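Putative phosphohistidine phosphatase, SixA (Nakamurella multipartita, PDB 4HBZ) probably removes phosphoryl groups from phosphohistidine or phosphate esters, as a SixA-like member of branch 1 of the histidine phosphatase superfamily. Local coordinates at residues Asp64-Ser69 against Thr114-Gly119; Gln86-Asp91 against Ala107-Ala112; Leu131-Leu136 against Ser145-Glu150; Thr158-Ser163 against Ala176-Val181. One frame throughout, in Å; residues are numbered along the deposited sequence. Where two conformers were deposited one is given.

Contact 1. Residues Asp64-Ser69 against Thr114-Gly119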
# COMPACT_ATOMS: atom_id res chain seq x y z
N ASP A 64 -7.56 1.09 9.81
CA ASP A 64 -9.01 0.92 9.87
C ASP A 64 -9.53 -0.12 8.90
O ASP A 64 -10.48 -0.87 9.22
CB ASP A 64 -9.76 2.23 9.65
CG ASP A 64 -9.39 3.28 10.66
OD1 ASP A 64 -9.60 3.01 11.89
OD2 ASP A 64 -8.84 4.33 10.26
N VAL A 65 -8.94 -0.16 7.71
CA VAL A 65 -9.41 -1.00 6.60
C VAL A 65 -8.21 -1.50 5.81
O VAL A 65 -7.27 -0.74 5.57
CB VAL A 65 -10.33 -0.18 5.67
CG1 VAL A 65 -10.79 -0.98 4.48
CG2 VAL A 65 -11.53 0.37 6.44
N VAL A 66 -8.22 -2.78 5.45
CA VAL A 66 -7.18 -3.35 4.60
C VAL A 66 -7.89 -3.79 3.32
O VAL A 66 -9.00 -4.36 3.36
CB VAL A 66 -6.55 -4.59 5.24
CG1 VAL A 66 -5.43 -5.13 4.37
CG2 VAL A 66 -5.99 -4.22 6.60
N VAL A 67 -7.24 -3.48 2.19
CA VAL A 67 -7.62 -4.04 0.87
C VAL A 67 -6.45 -4.96 0.49
O VAL A 67 -5.28 -4.51 0.42
CB VAL A 67 -7.88 -2.98 -0.21
CG1 VAL A 67 -8.52 -3.64 -1.41
CG2 VAL A 67 -8.75 -1.82 0.34
N CYS A 68 -6.74 -6.25 0.25
CA CYS A 68 -5.70 -7.24 0.11
C CYS A 68 -5.94 -8.17 -1.07
O CYS A 68 -7.03 -8.67 -1.23
CB CYS A 68 -5.63 -8.07 1.40
SG CYS A 68 -4.24 -9.23 1.55
N SER A 69 -4.92 -8.38 -1.88
CA SER A 69 -4.97 -9.42 -2.91
C SER A 69 -5.31 -10.78 -2.30
O SER A 69 -4.89 -11.13 -1.20
CB SER A 69 -3.62 -9.51 -3.60
OG SER A 69 -3.54 -10.62 -4.44
N THR A 114 -7.13 5.49 8.17
CA THR A 114 -5.88 4.79 7.77
C THR A 114 -6.26 3.52 7.00
O THR A 114 -7.00 2.69 7.50
CB THR A 114 -5.04 4.44 9.01
OG1 THR A 114 -4.90 5.63 9.81
CG2 THR A 114 -3.68 3.91 8.67
N VAL A 115 -5.79 3.45 5.78
CA VAL A 115 -6.01 2.31 4.87
C VAL A 115 -4.71 1.66 4.47
O VAL A 115 -3.78 2.34 4.10
CB VAL A 115 -6.79 2.74 3.62
CG1 VAL A 115 -6.91 1.62 2.64
CG2 VAL A 115 -8.16 3.30 3.99
N LEU A 116 -4.65 0.33 4.57
CA LEU A 116 -3.53 -0.46 4.12
C LEU A 116 -3.94 -1.24 2.87
O LEU A 116 -4.97 -1.92 2.89
CB LEU A 116 -3.15 -1.43 5.24
CG LEU A 116 -2.09 -2.50 4.88
CD1 LEU A 116 -0.75 -1.89 4.46
CD2 LEU A 116 -1.88 -3.49 6.04
N VAL A 117 -3.09 -1.23 1.87
CA VAL A 117 -3.24 -2.02 0.66
C VAL A 117 -2.11 -3.02 0.60
O VAL A 117 -0.97 -2.62 0.68
CB VAL A 117 -3.23 -1.15 -0.61
CG1 VAL A 117 -3.37 -1.96 -1.90
CG2 VAL A 117 -4.31 -0.05 -0.54
N VAL A 118 -2.40 -4.32 0.45
CA VAL A 118 -1.38 -5.34 0.33
C VAL A 118 -1.53 -5.99 -1.04
O VAL A 118 -2.52 -6.65 -1.35
CB VAL A 118 -1.49 -6.39 1.46
CG1 VAL A 118 -0.31 -7.35 1.39
CG2 VAL A 118 -1.53 -5.71 2.86
N GLY A 119 -0.57 -5.70 -1.89
CA GLY A 119 -0.63 -6.20 -3.25
C GLY A 119 0.71 -6.56 -3.84
O GLY A 119 1.63 -6.99 -3.15
O HOH W 1 -6.76 5.15 11.90
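Two neighbouring parallel strands, 65-69 and 114-119, meet here in the interior of the mixed sheet of the histidine phosphatase fold. The backbone of L116 is held at both of its polar atoms: its N donates to V65 O (3.0 Å) and its O accepts from V67 N (2.8 Å). V118 repeats this two residues on, giving its N to V67 O and taking S69 N on its O. Beta-branched valines suit such extended chains and fill both faces. V66, C68, L116 and V118 share one, where V66 CG1 meets V118 CG2 at 4.2 Å and C68 SG lies 4.0 Å from V118 CB, beneath helix 72-81; V65, V67, V115 and V117 line the other.

D64 closes the starting end. With CG anti to its carbonyl carbon (chi1 -59°), the carboxylate folds back so that OD2 accepts T114 N at 2.9 Å on its anti side, while D64 N donates to T114 O. OD2 also takes S113 N and a water that accepts from T114 OG1. At the far end S69 OG is hydrogen-bonded to H120 NE2 and A71 N, near the C-terminal strand ends around which this superfamily builds its phosphate pocket.

Contact 2. Residues Gln86-Asp91 against Ala107-Ala112. With ACY (acetic acid), chain B.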
# COMPACT_ATOMS: atom_id res chain seq x y z
N GLN A 86 -10.73 -4.43 9.57
CA GLN A 86 -11.64 -5.07 8.62
C GLN A 86 -10.86 -5.26 7.31
O GLN A 86 -10.15 -4.36 6.90
CB GLN A 86 -12.92 -4.27 8.42
CG GLN A 86 -12.79 -2.82 8.06
CD GLN A 86 -14.17 -2.10 7.92
OE1 GLN A 86 -14.92 -2.36 6.98
NE2 GLN A 86 -14.49 -1.21 8.86
N VAL A 87 -10.99 -6.43 6.70
CA VAL A 87 -10.23 -6.76 5.49
C VAL A 87 -11.17 -7.00 4.32
O VAL A 87 -12.19 -7.69 4.47
CB VAL A 87 -9.32 -7.98 5.67
CG1 VAL A 87 -8.47 -8.22 4.41
CG2 VAL A 87 -8.50 -7.89 6.94
N ARG A 88 -10.85 -6.38 3.19
CA ARG A 88 -11.54 -6.58 1.92
C ARG A 88 -10.58 -7.33 1.01
O ARG A 88 -9.63 -6.73 0.49
CB ARG A 88 -11.90 -5.24 1.34
CG ARG A 88 -12.85 -4.40 2.25
CD ARG A 88 -12.84 -2.90 2.00
NE ARG A 88 -13.56 -2.53 0.81
CZ ARG A 88 -14.83 -2.09 0.75
NH1 ARG A 88 -15.34 -1.84 -0.44
NH2 ARG A 88 -15.60 -1.94 1.83
N TYR A 89 -10.81 -8.62 0.84
CA TYR A 89 -9.98 -9.42 -0.04
C TYR A 89 -10.52 -9.24 -1.47
O TYR A 89 -11.73 -9.36 -1.71
CB TYR A 89 -9.99 -10.90 0.34
CG TYR A 89 -9.30 -11.17 1.66
CD1 TYR A 89 -7.89 -11.11 1.75
CD2 TYR A 89 -10.05 -11.40 2.81
CE1 TYR A 89 -7.27 -11.34 2.97
CE2 TYR A 89 -9.42 -11.61 4.01
CZ TYR A 89 -8.02 -11.58 4.06
OH TYR A 89 -7.42 -11.81 5.31
N ARG A 90 -9.64 -9.03 -2.43
CA ARG A 90 -10.04 -8.70 -3.80
C ARG A 90 -9.18 -9.40 -4.82
O ARG A 90 -7.97 -9.20 -4.86
CB ARG A 90 -9.99 -7.20 -4.01
CG ARG A 90 -10.95 -6.37 -3.20
CD ARG A 90 -12.36 -6.55 -3.71
NE ARG A 90 -13.32 -5.70 -2.98
CZ ARG A 90 -13.97 -6.03 -1.89
NH1 ARG A 90 -13.76 -7.19 -1.23
NH2 ARG A 90 -14.83 -5.13 -1.35
N ASP A 91 -9.83 -10.18 -5.70
CA ASP A 91 -9.15 -10.69 -6.88
C ASP A 91 -8.66 -9.58 -7.78
O ASP A 91 -7.64 -9.74 -8.48
CB ASP A 91 -10.08 -11.63 -7.64
CG ASP A 91 -10.27 -12.97 -6.94
OD1 ASP A 91 -9.33 -13.59 -6.33
OD2 ASP A 91 -11.41 -13.52 -7.11
N ALA A 107 -13.59 2.77 -2.62
CA ALA A 107 -14.78 2.14 -2.13
C ALA A 107 -14.79 1.83 -0.60
O ALA A 107 -15.82 1.37 -0.09
CB ALA A 107 -15.06 0.85 -2.94
N VAL A 108 -13.67 2.07 0.09
CA VAL A 108 -13.60 1.77 1.52
C VAL A 108 -14.57 2.69 2.29
O VAL A 108 -15.01 3.76 1.79
CB VAL A 108 -12.17 1.95 2.12
CG1 VAL A 108 -11.22 1.04 1.37
CG2 VAL A 108 -11.72 3.37 2.17
N PRO A 109 -14.93 2.30 3.50
CA PRO A 109 -15.77 3.19 4.34
C PRO A 109 -15.17 4.57 4.41
O PRO A 109 -14.01 4.77 4.69
CB PRO A 109 -15.77 2.49 5.69
CG PRO A 109 -15.65 1.03 5.32
CD PRO A 109 -14.73 0.98 4.12
N ALA A 110 -15.98 5.57 4.11
CA ALA A 110 -15.49 6.88 3.91
C ALA A 110 -14.83 7.45 5.14
O ALA A 110 -13.93 8.27 4.97
CB ALA A 110 -16.64 7.80 3.50
N ASP A 111 -15.25 7.06 6.34
CA ASP A 111 -14.69 7.66 7.54
C ASP A 111 -13.40 6.96 7.99
O ASP A 111 -12.83 7.35 9.01
CB ASP A 111 -15.70 7.63 8.70
CG ASP A 111 -16.89 8.55 8.46
OD1 ASP A 111 -16.74 9.53 7.70
OD2 ASP A 111 -17.98 8.27 9.05
N ALA A 112 -12.94 5.96 7.25
CA ALA A 112 -11.62 5.36 7.56
C ALA A 112 -10.56 6.42 7.54
O ALA A 112 -10.52 7.26 6.63
CB ALA A 112 -11.27 4.25 6.59
C ACY B . -15.91 -6.83 1.66
O ACY B . -15.18 -7.75 1.19
OXT ACY B . -16.28 -5.83 0.99
CH3 ACY B . -16.36 -6.93 3.09
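R88 projects from edge strand 86-90 and lays its guanidinium against the backbone of V108, in the loop that leads from helix 98-106 to strand 114-119; the contact thus joins the first strand of a beta-alpha-beta crossover to the second half of its connection. The long arginine can reach across because its chain bends at chi3 (76°), turning the flat group broadside to the loop. V108 CA sits 4.1 Å above the plane, over its centre. A107 O lies on the same face, 3.3 Å from R88 NH1, but the angle is too poor for a hydrogen bond, so the meeting is one of packing and, probably, weak electrostatic attraction. P109 CD approaches R88 NH2 obliquely, and the proline and arginine side chains run past each other in opposing senses. Beside them, Q86 brings OE1 to 3.8 Å from P109 CG, a van der Waals touch in which the two side chains again slide past each other in opposite directions. P109 also opens a type I turn, closed by A112 N on P109 O.

The opposite face of the R88 guanidinium carries a bound acetate, probably from the crystallisation liquor, with OXT over its centre. R90 turns a different aspect to the same acid. One face of its guanidinium packs on R88 CB, E104 holds NE in a salt bridge, and the in-plane edge clasps the carboxylate in a nearly straight two-pronged grip: R90 NH1 donates to acetate O at 2.9 Å, and R90 NH2 to OXT at 2.8 Å.

Contact 3. Residues Leu131-Leu136 against Ser145-Glu150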
# COMPACT_ATOMS: atom_id res chain seq x y z
N LEU A 131 0.12 8.74 -7.54
CA LEU A 131 -0.48 9.59 -6.52
C LEU A 131 0.41 10.78 -6.18
O LEU A 131 -0.05 11.94 -6.02
CB LEU A 131 -0.76 8.79 -5.23
CG LEU A 131 -1.92 7.77 -5.35
CD1 LEU A 131 -1.99 6.94 -4.09
CD2 LEU A 131 -3.27 8.39 -5.68
N VAL A 132 1.72 10.51 -6.08
CA VAL A 132 2.70 11.59 -5.80
C VAL A 132 2.67 12.63 -6.90
O VAL A 132 2.65 13.84 -6.64
CB VAL A 132 4.10 11.03 -5.55
CG1 VAL A 132 5.18 12.11 -5.64
CG2 VAL A 132 4.11 10.30 -4.24
N ARG A 133 2.71 12.19 -8.15
CA ARG A 133 2.75 13.15 -9.25
C ARG A 133 1.48 13.95 -9.34
O ARG A 133 1.51 15.12 -9.70
CB ARG A 133 3.02 12.37 -10.54
CG ARG A 133 4.40 11.67 -10.60
CD ARG A 133 5.61 12.38 -9.93
NE ARG A 133 6.09 13.45 -10.78
CZ ARG A 133 7.24 14.15 -10.60
NH1 ARG A 133 8.09 13.89 -9.58
NH2 ARG A 133 7.53 15.11 -11.46
N GLN A 134 0.34 13.34 -9.05
CA GLN A 134 -0.95 14.07 -9.07
C GLN A 134 -0.97 15.14 -7.99
O GLN A 134 -1.44 16.26 -8.19
CB GLN A 134 -2.11 13.08 -8.93
CG GLN A 134 -3.50 13.72 -9.02
CD GLN A 134 -3.87 14.25 -10.41
OE1 GLN A 134 -3.36 13.81 -11.43
NE2 GLN A 134 -4.81 15.12 -10.44
N SER A 135 -0.47 14.78 -6.82
CA SER A 135 -0.42 15.74 -5.73
C SER A 135 0.50 16.94 -6.08
O SER A 135 0.16 18.11 -5.82
CB SER A 135 0.00 15.05 -4.45
OG SER A 135 0.00 16.00 -3.37
N LEU A 136 1.64 16.66 -6.69
CA LEU A 136 2.54 17.73 -7.19
C LEU A 136 1.79 18.68 -8.11
O LEU A 136 1.91 19.93 -7.99
CB LEU A 136 3.73 17.13 -7.94
CG LEU A 136 4.81 16.44 -7.14
CD1 LEU A 136 5.80 15.82 -8.11
CD2 LEU A 136 5.54 17.46 -6.26
N SER A 145 10.54 18.38 -10.24
CA SER A 145 10.63 17.73 -8.92
C SER A 145 10.91 16.22 -9.02
O SER A 145 10.32 15.49 -9.83
CB SER A 145 9.34 17.94 -8.11
OG SER A 145 9.42 17.23 -6.87
N GLY A 146 11.83 15.76 -8.17
CA GLY A 146 12.14 14.33 -8.04
C GLY A 146 11.21 13.62 -7.04
O GLY A 146 11.49 12.45 -6.68
N ALA A 147 10.16 14.29 -6.56
CA ALA A 147 9.27 13.69 -5.53
C ALA A 147 8.77 12.38 -6.08
O ALA A 147 8.38 12.29 -7.22
CB ALA A 147 8.08 14.59 -5.18
N GLY A 148 8.85 11.33 -5.28
CA GLY A 148 8.42 10.02 -5.72
C GLY A 148 9.60 9.14 -6.07
O GLY A 148 9.44 7.96 -6.23
N ASP A 149 10.77 9.75 -6.33
CA ASP A 149 11.95 8.95 -6.69
C ASP A 149 12.31 7.91 -5.63
O ASP A 149 12.97 6.97 -5.97
CB ASP A 149 13.16 9.85 -7.00
CG ASP A 149 13.11 10.48 -8.42
OD1 ASP A 149 12.28 10.10 -9.31
OD2 ASP A 149 13.96 11.38 -8.68
N GLU A 150 11.92 8.10 -4.38
CA GLU A 150 12.14 7.06 -3.34
C GLU A 150 11.49 5.74 -3.67
O GLU A 150 11.88 4.69 -3.11
CB GLU A 150 11.60 7.50 -1.98
CG GLU A 150 12.24 8.74 -1.46
CD GLU A 150 11.48 9.98 -1.85
OE1 GLU A 150 10.85 10.10 -2.97
OE2 GLU A 150 11.54 10.87 -0.98
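V132 overlaps the A147 peptide, its CG1 lying 3.6 Å from A147 O and 3.8 Å from A147 CB. L136, one helical turn on, brings CD1 to 3.9 Å from the same methyl, so the small alanine fits between two branched side chains. R133 supplies the polar half. Its chain bends at chi2 and chi3, carrying the guanidinium across to the loop edge-on, with both carbonyl acceptors near its plane. NH1 donates to S145 O at 2.8 Å, from above that carbonyl plane, and to A147 O at 2.9 Å, in plane on a lone pair; NH2 adds a weak bond to S145 O. L136 CD1 lies over one face of the guanidinium and gives it an apolar floor.

The loop is shaped to offer these carbonyls. S145 OG accepts A147 N in an ST turn, and G146 to D149 form a type II turn in which G148, at phi 103°, adopts a conformation suited to glycine. Its lack of a side chain also leaves room for V132 CG1.

The contact ties the loop leading toward strand 159-164 back onto helix 123-138, alongside edge strand 177-182: V132 and E150 both touch L178 there, and S135 touches E177.

Contact 4. Residues Thr158-Ser163 against Ala176-Val181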
# COMPACT_ATOMS: atom_id res chain seq x y z
N THR A 158 8.34 -4.15 1.03
CA THR A 158 8.39 -2.69 1.17
C THR A 158 7.03 -2.08 1.30
O THR A 158 6.06 -2.58 0.75
CB THR A 158 9.08 -2.07 -0.07
OG1 THR A 158 10.39 -2.62 -0.20
CG2 THR A 158 9.24 -0.56 -0.02
N PHE A 159 6.92 -1.02 2.07
CA PHE A 159 5.70 -0.22 2.02
C PHE A 159 6.01 1.25 1.99
O PHE A 159 7.02 1.71 2.45
CB PHE A 159 4.74 -0.56 3.18
CG PHE A 159 5.28 -0.29 4.56
CD1 PHE A 159 5.17 0.96 5.16
CD2 PHE A 159 5.92 -1.33 5.25
CE1 PHE A 159 5.66 1.17 6.44
CE2 PHE A 159 6.43 -1.11 6.50
CZ PHE A 159 6.27 0.12 7.10
N ALA A 160 5.09 1.98 1.37
CA ALA A 160 5.09 3.45 1.30
C ALA A 160 3.93 4.01 2.09
O ALA A 160 2.83 3.41 2.10
CB ALA A 160 4.96 3.92 -0.14
N VAL A 161 4.19 5.08 2.81
CA VAL A 161 3.19 5.76 3.59
C VAL A 161 2.94 7.11 2.95
O VAL A 161 3.88 7.89 2.72
CB VAL A 161 3.64 5.98 5.04
CG1 VAL A 161 2.54 6.68 5.87
CG2 VAL A 161 4.08 4.68 5.70
N LEU A 162 1.68 7.36 2.59
CA LEU A 162 1.27 8.58 1.94
C LEU A 162 0.14 9.25 2.71
O LEU A 162 -0.54 8.61 3.48
CB LEU A 162 0.82 8.31 0.50
CG LEU A 162 1.82 7.56 -0.38
CD1 LEU A 162 1.50 6.08 -0.43
CD2 LEU A 162 1.86 8.14 -1.79
N SER A 163 -0.02 10.55 2.49
CA SER A 163 -1.03 11.32 3.18
C SER A 163 -1.79 12.12 2.13
O SER A 163 -1.20 12.72 1.21
CB SER A 163 -0.34 12.27 4.15
OG SER A 163 -1.31 12.96 4.86
N ALA A 176 -1.69 12.03 -3.45
CA ALA A 176 -1.27 11.95 -2.04
C ALA A 176 0.22 12.27 -2.00
O ALA A 176 0.93 11.97 -2.94
CB ALA A 176 -1.55 10.59 -1.45
N GLU A 177 0.67 12.79 -0.88
CA GLU A 177 2.07 13.14 -0.70
C GLU A 177 2.79 11.99 0.00
O GLU A 177 2.27 11.41 0.97
CB GLU A 177 2.19 14.37 0.17
CG GLU A 177 1.70 15.65 -0.53
CD GLU A 177 2.03 16.87 0.32
OE1 GLU A 177 3.25 17.21 0.48
OE2 GLU A 177 1.08 17.43 0.89
N LEU A 178 3.98 11.70 -0.47
CA LEU A 178 4.75 10.60 0.09
C LEU A 178 5.42 11.05 1.37
O LEU A 178 6.19 12.06 1.35
CB LEU A 178 5.79 10.16 -0.92
CG LEU A 178 6.71 9.01 -0.53
CD1 LEU A 178 5.93 7.72 -0.26
CD2 LEU A 178 7.67 8.75 -1.67
N GLN A 179 5.18 10.31 2.44
CA GLN A 179 5.78 10.58 3.76
C GLN A 179 7.08 9.79 3.97
O GLN A 179 8.06 10.33 4.50
CB GLN A 179 4.79 10.31 4.90
CG GLN A 179 3.47 11.09 4.81
CD GLN A 179 3.71 12.56 4.62
OE1 GLN A 179 4.33 13.21 5.47
NE2 GLN A 179 3.27 13.11 3.49
N LEU A 180 7.03 8.51 3.61
CA LEU A 180 8.15 7.62 3.81
C LEU A 180 8.00 6.35 3.03
O LEU A 180 6.89 5.91 2.72
CB LEU A 180 8.40 7.34 5.27
CG LEU A 180 7.34 6.70 6.06
CD1 LEU A 180 7.72 5.22 6.24
CD2 LEU A 180 7.22 7.35 7.44
N VAL A 181 9.16 5.73 2.75
CA VAL A 181 9.22 4.40 2.21
C VAL A 181 10.06 3.59 3.19
O VAL A 181 11.21 3.98 3.49
CB VAL A 181 9.77 4.34 0.77
CG1 VAL A 181 9.79 2.90 0.25
CG2 VAL A 181 9.01 5.28 -0.15
O HOH W 2 -1.16 15.90 1.34
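V161 O takes two backbone donors from the opposite strand, Q179 N at 2.8 Å and L180 N in a weak bond at 3.3 Å, while V161 N gives a nearly straight bond to L180 O (2.8 Å, 173°). Further along, S163 N donates to E177 O and E177 N returns to S163 O at 2.8 Å. A water donates to both S163 O and E177 OE2, and E177 O receives a second, weak bond from Q179 NE2, whose chain bends back at chi2.

Two residues, Q179 and L180, facing the single V161 make a classic beta bulge in the antiparallel pair of strands 159-164 and 177-182, the latter an edge of the sheet. A160 and L162 direct their backbone hydrogen bonds to L24 and L22 of strand 20-26 instead.

Apolar side chains make much of the remaining contact. V161 and L180 lie alongside each other, CG2 to CD1 at 3.7 Å, next to F159 and helix 43-59. On the other face L178 CD1 reaches A160 CB at 3.9 Å. Just before strand 177-182, A176 CB touches L162 CB. T158 turns CG2 to V181 CG1, 3.5 Å away, and its OG1 is hydrogen-bonded to A155 O.

Overall arrangement
Contacts 1 and 4 lie in the same sheet, their centres about 14 Å apart: contact 1 is a buried parallel pair, whereas contact 4 is a partly buried antiparallel pair whose outer strand is an edge and carries a bulge. Contact 2, at the surface, adjoins contact 1 because strand 86-90 hydrogen-bonds to strand 65-69, and along the chain it is nested inside the loop that contact 1 closes. Contact 3, partly buried, lies beside contact 4, where L131 O of the helix meets A176 N. Backbone ladders join the sheet pairs, unbroken only in contact 1, while arginines reach the loops: R133 through hydrogen bonds to carbonyls, R88 mainly by packing, without a hydrogen bond.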